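Local coordinates for BluB-like flavoprotein (Clostridium difficile 630, PDB 3EO8) that binds flavin mononucleotide and, as a member of the nitroreductase family, probably acts as an FMN-dependent oxidoreductase, at residues 72-75 and 76-79. Sequence-based numbering, arbitrary orientation. Where two conformers were deposited one is given.
Sequences LVEM and DKVS
Asp76 N donates to Leu72 O at 2.9 Å, an i to i+4 bond from the residue that follows helix 54-75. Lys77 N and Val78 N reach back three residues, Lys77 N to Glu74 O at 3.2 Å and from above the carbonyl plane, while Ser79 N reaches back four. Met75 O is thereby gripped twice, by Val78 N at 3.0 Å, again above the plane, and by Ser79 N at 2.8 Å, nearly in line with the C=O (174°). Lys77, extended beyond CG, runs back alongside Glu74, laying its CE 3.4 Å from Val73 O. Glu74 folds at chi2 (-63°), which swings its carboxylate beside the lysine tip; OE1 to NZ, 3.4 Å, is a salt bridge but a weak hydrogen bond. Asp76 directs OD2 to a salt bridge with Arg87 of helix 80-93. Ser79 is the N-cap of that helix, its OG accepting from Lys82 N. The turn thus joins two helices of a hairpin far from the flavin: Leu72 packs on Phe86 and selenomethionine Met75 on Ala83 of helix 80-93, while Met75 and Val78 also meet Leu121 of the second subunit.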
ATOM      1  N   LEU A  72       1.656 -17.838 -22.682  1.00 23.65           N
ATOM      2  CA  LEU A  72       2.161 -19.209 -22.667  1.00 23.95           C
ATOM      3  C   LEU A  72       2.662 -19.727 -24.024  1.00 24.01           C
ATOM      4  O   LEU A  72       3.696 -20.406 -24.104  1.00 23.69           O
ATOM      5  CB  LEU A  72       1.093 -20.170 -22.093  1.00 23.92           C
ATOM      6  CG  LEU A  72       0.917 -20.114 -20.584  1.00 22.74           C
ATOM      7  CD1 LEU A  72      -0.300 -20.918 -20.144  1.00 22.88           C
ATOM      8  CD2 LEU A  72       2.173 -20.592 -19.832  1.00 21.21           C
ATOM      9  N   VAL A  73       1.922 -19.463 -25.095  1.00 24.57           N
ATOM     10  CA  VAL A  73       2.336 -19.935 -26.417  0.50 24.21           C
ATOM     11  C   VAL A  73       3.655 -19.300 -26.833  1.00 23.88           C
ATOM     12  O   VAL A  73       4.426 -19.898 -27.583  1.00 24.42           O
ATOM     13  CB  VAL A  73       1.280 -19.690 -27.520  0.50 24.79           C
ATOM     14  CG1 VAL A  73       0.085 -20.603 -27.322  0.50 25.92           C
ATOM     15  CG2 VAL A  73       0.871 -18.222 -27.570  0.50 24.35           C
ATOM     16  N   GLU A  74       3.938 -18.102 -26.352  1.00 23.74           N
ATOM     17  CA  GLU A  74       5.268 -17.521 -26.613  1.00 23.93           C
ATOM     18  C   GLU A  74       6.349 -18.048 -25.633  1.00 22.91           C
ATOM     19  O   GLU A  74       7.505 -18.222 -26.021  1.00 23.70           O
ATOM     20  CB  GLU A  74       5.208 -16.007 -26.541  1.00 23.97           C
ATOM     21  CG  GLU A  74       4.189 -15.414 -27.483  1.00 26.40           C
ATOM     22  CD  GLU A  74       4.463 -15.661 -28.946  1.00 33.37           C
ATOM     23  OE1 GLU A  74       5.638 -15.817 -29.340  1.00 34.06           O
ATOM     24  OE2 GLU A  74       3.473 -15.661 -29.708  1.00 38.71           O
HETATM   25  N   MSE A  75       5.976 -18.275 -24.384  1.00 22.12           N
HETATM   26  CA  MSE A  75       6.910 -18.770 -23.375  1.00 21.83           C
HETATM   27  C   MSE A  75       7.391 -20.157 -23.763  1.00 22.82           C
HETATM   28  O   MSE A  75       8.567 -20.481 -23.561  1.00 22.87           O
HETATM   29  CB  MSE A  75       6.272 -18.857 -21.996  1.00 21.56           C
HETATM   30  CG  MSE A  75       6.090 -17.508 -21.272  1.00 20.23           C
HETATM   31 SE   MSE A  75       5.354 -17.745 -19.555  0.75 21.40          SE
HETATM   32  CE  MSE A  75       7.023 -18.201 -18.617  1.00 21.01           C
ATOM     33  N   ASP A  76       6.503 -20.977 -24.328  1.00 22.19           N
ATOM     34  CA  ASP A  76       6.870 -22.338 -24.692  1.00 23.26           C
ATOM     35  C   ASP A  76       7.978 -22.375 -25.724  1.00 23.69           C
ATOM     36  O   ASP A  76       8.711 -23.362 -25.803  1.00 24.81           O
ATOM     37  CB  ASP A  76       5.677 -23.111 -25.266  1.00 22.99           C
ATOM     38  CG  ASP A  76       4.733 -23.660 -24.184  1.00 26.74           C
ATOM     39  OD1 ASP A  76       5.191 -23.937 -23.051  1.00 28.07           O
ATOM     40  OD2 ASP A  76       3.538 -23.831 -24.492  1.00 26.78           O
ATOM     41  N   LYS A  77       8.080 -21.340 -26.541  1.00 24.50           N
ATOM     42  CA  LYS A  77       9.123 -21.284 -27.569  1.00 25.27           C
ATOM     43  C   LYS A  77      10.519 -21.005 -26.975  1.00 25.64           C
ATOM     44  O   LYS A  77      11.532 -21.250 -27.638  1.00 26.66           O
ATOM     45  CB  LYS A  77       8.802 -20.204 -28.597  1.00 25.24           C
ATOM     46  CG  LYS A  77       7.432 -20.344 -29.295  1.00 25.58           C
ATOM     47  CD  LYS A  77       7.084 -19.103 -30.150  1.00 26.01           C
ATOM     48  CE  LYS A  77       5.621 -19.135 -30.625  1.00 26.31           C
ATOM     49  NZ  LYS A  77       5.320 -18.214 -31.734  1.00 25.57           N
ATOM     50  N   VAL A  78      10.562 -20.494 -25.750  1.00 25.72           N
ATOM     51  CA  VAL A  78      11.821 -20.142 -25.062  1.00 25.88           C
ATOM     52  C   VAL A  78      12.137 -21.188 -24.003  1.00 25.99           C
ATOM     53  O   VAL A  78      13.252 -21.696 -23.939  1.00 26.70           O
ATOM     54  CB  VAL A  78      11.725 -18.768 -24.355  1.00 26.39           C
ATOM     55  CG1 VAL A  78      13.013 -18.437 -23.617  1.00 26.09           C
ATOM     56  CG2 VAL A  78      11.368 -17.679 -25.329  1.00 25.93           C
ATOM     57  N   SER A  79      11.160 -21.505 -23.159  1.00 26.44           N
ATOM     58  CA  SER A  79      11.381 -22.441 -22.075  1.00 27.03           C
ATOM     59  C   SER A  79      10.081 -23.093 -21.635  1.00 27.00           C
ATOM     60  O   SER A  79       9.268 -22.465 -20.959  1.00 25.80           O
ATOM     61  CB  SER A  79      11.976 -21.727 -20.867  1.00 28.49           C
ATOM     62  OG  SER A  79      11.874 -22.573 -19.729  1.00 30.52           O
TER